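Local coordinates for protein anti-restriction endonuclease (PDB 3WX4) that mimics DNA, strongly inhibiting the host McrA restriction endonuclease and blocking DNA binding by the bacterial histone-like protein H-NS, at residues A[10-15]-A[58-63]; A[16-21]-A[85-90]. One frame throughout, in Å; residues are numbered along the deposited sequence.

Contact 1: A[10-15]-A[58-63]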
# COMPACT_ATOMS: atom_id res chain seq x y z
N GLN A 10 -5.56 -3.21 10.34
CA GLN A 10 -4.92 -4.21 9.46
C GLN A 10 -5.83 -5.44 9.59
O GLN A 10 -6.01 -5.94 10.70
CB GLN A 10 -3.50 -4.56 9.94
CG GLN A 10 -2.95 -5.84 9.29
CD GLN A 10 -1.50 -6.17 9.69
OE1 GLN A 10 -1.15 -7.34 9.94
NE2 GLN A 10 -0.65 -5.15 9.72
N TYR A 11 -6.40 -5.95 8.49
CA TYR A 11 -7.30 -7.08 8.57
C TYR A 11 -6.57 -8.39 8.26
O TYR A 11 -5.58 -8.36 7.54
CB TYR A 11 -8.42 -6.94 7.54
CG TYR A 11 -9.29 -5.74 7.77
CD1 TYR A 11 -10.37 -5.83 8.63
CD2 TYR A 11 -8.98 -4.50 7.22
CE1 TYR A 11 -11.14 -4.69 8.96
CE2 TYR A 11 -9.75 -3.36 7.54
CZ TYR A 11 -10.82 -3.48 8.42
OH TYR A 11 -11.55 -2.37 8.83
N THR A 12 -7.08 -9.50 8.81
CA THR A 12 -6.56 -10.82 8.49
C THR A 12 -7.68 -11.43 7.68
O THR A 12 -8.80 -11.64 8.18
CB THR A 12 -6.30 -11.66 9.72
OG1 THR A 12 -5.22 -11.08 10.44
CG2 THR A 12 -5.92 -13.07 9.33
N PHE A 13 -7.41 -11.66 6.41
CA PHE A 13 -8.40 -12.21 5.51
C PHE A 13 -8.00 -13.67 5.24
O PHE A 13 -6.89 -13.91 4.77
CB PHE A 13 -8.38 -11.41 4.20
CG PHE A 13 -9.44 -11.80 3.23
CD1 PHE A 13 -9.13 -12.06 1.90
CD2 PHE A 13 -10.78 -11.89 3.65
CE1 PHE A 13 -10.11 -12.41 0.98
CE2 PHE A 13 -11.79 -12.24 2.74
CZ PHE A 13 -11.46 -12.51 1.39
N LYS A 14 -8.88 -14.62 5.54
CA LYS A 14 -8.60 -16.03 5.30
C LYS A 14 -9.16 -16.41 3.97
O LYS A 14 -10.34 -16.15 3.70
CB LYS A 14 -9.23 -16.90 6.37
CG LYS A 14 -9.03 -18.41 6.23
CD LYS A 14 -9.49 -19.06 7.57
CE LYS A 14 -9.76 -20.52 7.42
NZ LYS A 14 -10.48 -21.01 8.61
N ILE A 15 -8.35 -17.01 3.12
CA ILE A 15 -8.84 -17.41 1.84
C ILE A 15 -8.85 -18.90 1.91
O ILE A 15 -7.81 -19.57 1.74
CB ILE A 15 -7.97 -16.84 0.70
CG1 ILE A 15 -7.96 -15.32 0.78
CG2 ILE A 15 -8.51 -17.26 -0.63
CD1 ILE A 15 -7.09 -14.64 -0.29
N ALA A 58 -0.83 -20.09 6.67
CA ALA A 58 -0.79 -20.15 5.21
C ALA A 58 -2.24 -19.98 4.73
O ALA A 58 -3.18 -20.49 5.38
CB ALA A 58 -0.23 -21.50 4.73
N GLY A 59 -2.44 -19.32 3.58
CA GLY A 59 -3.81 -19.08 3.15
C GLY A 59 -4.45 -17.83 3.77
O GLY A 59 -5.57 -17.44 3.36
N TYR A 60 -3.81 -17.21 4.77
CA TYR A 60 -4.33 -15.99 5.38
C TYR A 60 -3.47 -14.85 4.86
O TYR A 60 -2.27 -15.02 4.67
CB TYR A 60 -4.16 -15.91 6.89
CG TYR A 60 -4.69 -17.02 7.75
CD1 TYR A 60 -5.38 -18.12 7.23
CD2 TYR A 60 -4.50 -16.95 9.13
CE1 TYR A 60 -5.87 -19.13 8.08
CE2 TYR A 60 -4.98 -17.92 9.95
CZ TYR A 60 -5.66 -19.00 9.42
OH TYR A 60 -6.14 -19.92 10.32
N PHE A 61 -4.06 -13.66 4.70
CA PHE A 61 -3.34 -12.47 4.19
C PHE A 61 -3.59 -11.28 5.08
O PHE A 61 -4.70 -11.19 5.63
CB PHE A 61 -3.83 -12.14 2.79
CG PHE A 61 -3.51 -13.20 1.82
CD1 PHE A 61 -2.35 -13.10 1.05
CD2 PHE A 61 -4.28 -14.37 1.76
CE1 PHE A 61 -1.95 -14.16 0.24
CE2 PHE A 61 -3.89 -15.45 0.96
CZ PHE A 61 -2.71 -15.35 0.20
N TYR A 62 -2.60 -10.42 5.28
CA TYR A 62 -2.90 -9.21 6.05
C TYR A 62 -3.40 -8.27 4.97
O TYR A 62 -3.00 -8.39 3.79
CB TYR A 62 -1.69 -8.62 6.79
CG TYR A 62 -0.49 -8.21 5.94
CD1 TYR A 62 -0.53 -7.05 5.18
CD2 TYR A 62 0.68 -8.98 5.92
CE1 TYR A 62 0.55 -6.65 4.40
CE2 TYR A 62 1.78 -8.62 5.14
CZ TYR A 62 1.71 -7.44 4.38
OH TYR A 62 2.73 -7.02 3.56
N VAL A 63 -4.32 -7.36 5.32
CA VAL A 63 -4.87 -6.44 4.33
C VAL A 63 -5.00 -5.08 5.03
O VAL A 63 -5.55 -5.01 6.15
CB VAL A 63 -6.27 -6.90 3.86
CG1 VAL A 63 -6.83 -5.91 2.87
CG2 VAL A 63 -6.17 -8.24 3.16
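Val63 and Tyr11 pair through two backbone bonds: Tyr11 N reaches Val63 O at 2.7 Å, and Val63 N returns the bond to Tyr11 O less straight, at 139° at the hydrogen. Val63 O also lies at the edge of the Tyr11 ring, 3.6 Å from Tyr11 CD2. On the same sheet face the CG2 branch of Val63 touches Phe13 CB at 4.0 Å, and Ile71 and Val74 of helix 71-84 cover the valine.

Two residues further along, at the next hydrogen-bonded pair, Phe61 and Phe13 exchange bonds in the same way, with Phe13 N to Phe61 O at 2.9 Å. The Phe61 ring shares the face of Val63 but meets Ile15, whose side chain crosses it at about a right angle; Ile15 CD1 sits 3.5 Å from Phe61 CD2. Val33 and Val37 of helix 26-43 also pack on this ring, so it is enclosed in the core. Ile15, at the N-cap position, gives its N to Gly59 O at 2.8 Å just before helix 16-24 starts.

Tyr60 works the other face. With CG anti to the backbone N (chi1 179°) and the rest extended, Lys14 runs beside the tyrosine in the same direction, its CD 3.7 Å from Tyr60 CE1. Thr12 CG2 lies by CD2 of the same ring, while Thr12 OG1 is hydrogen-bonded to Tyr52 OH.

Alternating hydrogen-bonded and non-hydrogen-bonded pairs make this a regular antiparallel ladder joining an outer strand to the central one of a three-stranded sheet, which strand 2-14 carries on into the second subunit.

Contact 2: A[16-21]-A[85-90]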
# COMPACT_ATOMS: atom_id res chain seq x y z
N ASP A 16 -10.02 -19.46 2.22
CA ASP A 16 -10.15 -20.91 2.36
C ASP A 16 -9.53 -21.80 1.25
O ASP A 16 -8.79 -22.76 1.55
CB ASP A 16 -11.63 -21.30 2.47
CG ASP A 16 -12.34 -20.69 3.73
OD1 ASP A 16 -11.68 -20.21 4.70
OD2 ASP A 16 -13.60 -20.74 3.71
N ILE A 17 -9.87 -21.53 -0.01
CA ILE A 17 -9.36 -22.38 -1.06
C ILE A 17 -7.83 -22.36 -1.15
O ILE A 17 -7.22 -23.36 -1.55
CB ILE A 17 -10.00 -22.07 -2.43
CG1 ILE A 17 -9.87 -23.28 -3.32
CG2 ILE A 17 -9.34 -20.84 -3.10
CD1 ILE A 17 -10.79 -23.26 -4.57
N LEU A 18 -7.21 -21.24 -0.75
CA LEU A 18 -5.72 -21.17 -0.81
C LEU A 18 -5.15 -21.91 0.36
O LEU A 18 -4.09 -22.57 0.22
CB LEU A 18 -5.19 -19.73 -0.80
CG LEU A 18 -5.26 -19.08 -2.20
CD1 LEU A 18 -4.99 -17.55 -2.04
CD2 LEU A 18 -4.26 -19.75 -3.21
N GLU A 19 -5.81 -21.79 1.53
CA GLU A 19 -5.32 -22.54 2.69
C GLU A 19 -5.38 -24.05 2.36
O GLU A 19 -4.46 -24.80 2.67
CB GLU A 19 -6.18 -22.29 3.93
CG GLU A 19 -5.80 -23.18 5.11
CD GLU A 19 -6.65 -22.91 6.34
OE1 GLU A 19 -7.91 -22.86 6.15
OE2 GLU A 19 -6.07 -22.76 7.44
N LYS A 20 -6.46 -24.50 1.72
CA LYS A 20 -6.55 -25.90 1.37
C LYS A 20 -5.50 -26.30 0.32
O LYS A 20 -5.02 -27.44 0.34
CB LYS A 20 -7.93 -26.25 0.83
CG LYS A 20 -8.91 -26.54 1.92
CD LYS A 20 -10.33 -26.53 1.36
CE LYS A 20 -11.24 -27.38 2.26
NZ LYS A 20 -10.85 -28.87 2.22
N LEU A 21 -5.22 -25.42 -0.64
CA LEU A 21 -4.20 -25.74 -1.65
C LEU A 21 -2.83 -25.92 -0.96
O LEU A 21 -2.05 -26.84 -1.30
CB LEU A 21 -4.10 -24.62 -2.69
CG LEU A 21 -3.06 -24.93 -3.80
CD1 LEU A 21 -3.57 -26.07 -4.62
CD2 LEU A 21 -2.82 -23.70 -4.65
N TYR A 85 -7.39 -18.21 -10.79
CA TYR A 85 -6.50 -19.38 -10.84
C TYR A 85 -7.29 -20.70 -10.93
O TYR A 85 -6.72 -21.76 -11.21
CB TYR A 85 -5.60 -19.43 -9.60
CG TYR A 85 -4.55 -18.36 -9.61
CD1 TYR A 85 -3.35 -18.54 -10.31
CD2 TYR A 85 -4.78 -17.14 -8.98
CE1 TYR A 85 -2.41 -17.53 -10.39
CE2 TYR A 85 -3.82 -16.10 -9.04
CZ TYR A 85 -2.64 -16.31 -9.76
OH TYR A 85 -1.70 -15.29 -9.88
N GLU A 86 -8.59 -20.66 -10.68
CA GLU A 86 -9.39 -21.88 -10.77
C GLU A 86 -8.71 -22.99 -9.98
O GLU A 86 -8.44 -24.08 -10.50
CB GLU A 86 -9.54 -22.32 -12.23
CG GLU A 86 -10.31 -21.33 -13.11
CD GLU A 86 -10.40 -21.79 -14.57
OE1 GLU A 86 -9.45 -21.56 -15.36
OE2 GLU A 86 -11.43 -22.42 -14.91
N ILE A 87 -8.45 -22.69 -8.72
CA ILE A 87 -7.79 -23.63 -7.84
C ILE A 87 -8.61 -24.92 -7.60
O ILE A 87 -8.06 -25.96 -7.30
CB ILE A 87 -7.44 -22.93 -6.56
CG1 ILE A 87 -6.54 -21.72 -6.92
CG2 ILE A 87 -6.64 -23.93 -5.64
CD1 ILE A 87 -6.36 -20.71 -5.82
N GLU A 88 -9.94 -24.83 -7.77
CA GLU A 88 -10.80 -26.00 -7.62
C GLU A 88 -10.27 -27.16 -8.49
O GLU A 88 -10.36 -28.31 -8.12
CB GLU A 88 -12.24 -25.67 -8.09
CG GLU A 88 -12.96 -24.69 -7.16
CD GLU A 88 -12.64 -23.22 -7.45
OE1 GLU A 88 -12.05 -22.90 -8.52
OE2 GLU A 88 -13.01 -22.39 -6.58
N ASP A 89 -9.73 -26.83 -9.66
CA ASP A 89 -9.20 -27.83 -10.56
C ASP A 89 -8.25 -28.82 -9.87
O ASP A 89 -8.30 -30.02 -10.11
CB ASP A 89 -8.40 -27.17 -11.69
CG ASP A 89 -9.29 -26.48 -12.76
OD1 ASP A 89 -10.52 -26.36 -12.57
OD2 ASP A 89 -8.73 -26.05 -13.79
N TYR A 90 -7.37 -28.30 -9.02
CA TYR A 90 -6.36 -29.18 -8.40
C TYR A 90 -6.88 -30.25 -7.50
O TYR A 90 -6.35 -31.37 -7.46
CB TYR A 90 -5.33 -28.32 -7.66
CG TYR A 90 -4.68 -27.36 -8.61
CD1 TYR A 90 -3.86 -27.82 -9.66
CD2 TYR A 90 -4.93 -25.99 -8.53
CE1 TYR A 90 -3.32 -26.92 -10.60
CE2 TYR A 90 -4.41 -25.09 -9.45
CZ TYR A 90 -3.61 -25.56 -10.47
OH TYR A 90 -3.11 -24.65 -11.35
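Ile87 is where the 85-90 segment first meets helix 16-24, just after the chain has left helix 71-84. Glu86, with its positive phi, turns the backbone at that exit, and Tyr85 before it is tied back to Glu35 through its OH. Ile87 then directs its side chain toward Ile17, Leu18 and Leu21, and its branches are shared out, CD1 mainly to Leu18 and CG2 mainly to Leu21, with Ile17 lying against both. CG1 stands beside the backbone N (chi1 -58°) and, with chi2 extended, its CD1 reaches Leu18 CD2 at 3.5 Å, tighter than usual for two methyls. CG2, anti to the backbone N, settles instead against Leu21, with Leu21 CD1 at 3.9 Å, and CB is approached by Ile17 CD1, also at 3.9 Å.

Glu88 comes next. Its CB starts off away from the helix, but a bend at chi2 (84°) swings the carboxylate back across the tip of Ile17 at about a right angle. Glu88 OE2 ends 3.1 Å from Ile17 CD1, so the exposed carboxylate lies against the methyl, in a close contact that is not a hydrogen bond.

Tyr90 closes the segment. Its CD2 touches Leu21 CD1 at 4.1 Å, and Ile87 CG2 lies in plane at the edge of its ring. Leu28 of helix 26-43 packs on Tyr90 too, and Ile32 on Leu21, placing the cluster against that long helix.

The chemistry is mainly apolar: aliphatic branches packed closely together. Glu88 borders the cluster, and Glu86 and Asp89 are exposed acids of the same segment, consistent with the acidic surface expected of a DNA mimic.

Contacts 1 and 2 lie with their centres about 15 Å apart, and helix 16-24 follows strand 2-14 directly, so 10-15 and 16-21 form one continuous run. Along the chain the segments alternate: 10-15, 16-21, 58-63, 85-90. Contact 1 joins two strands of the sheet, while contact 2 brings the region after helix 71-84 back to the helix that leaves its edge strand. They meet directly on both sheet faces: Leu18 CD1 packs 3.8 Å from Phe61 CE2, and the Glu19 carboxylate lies near Lys14 and Tyr60. Helix 26-43 backs both, giving one alpha+beta unit; of the two contacts, only contact 1 touches the second subunit.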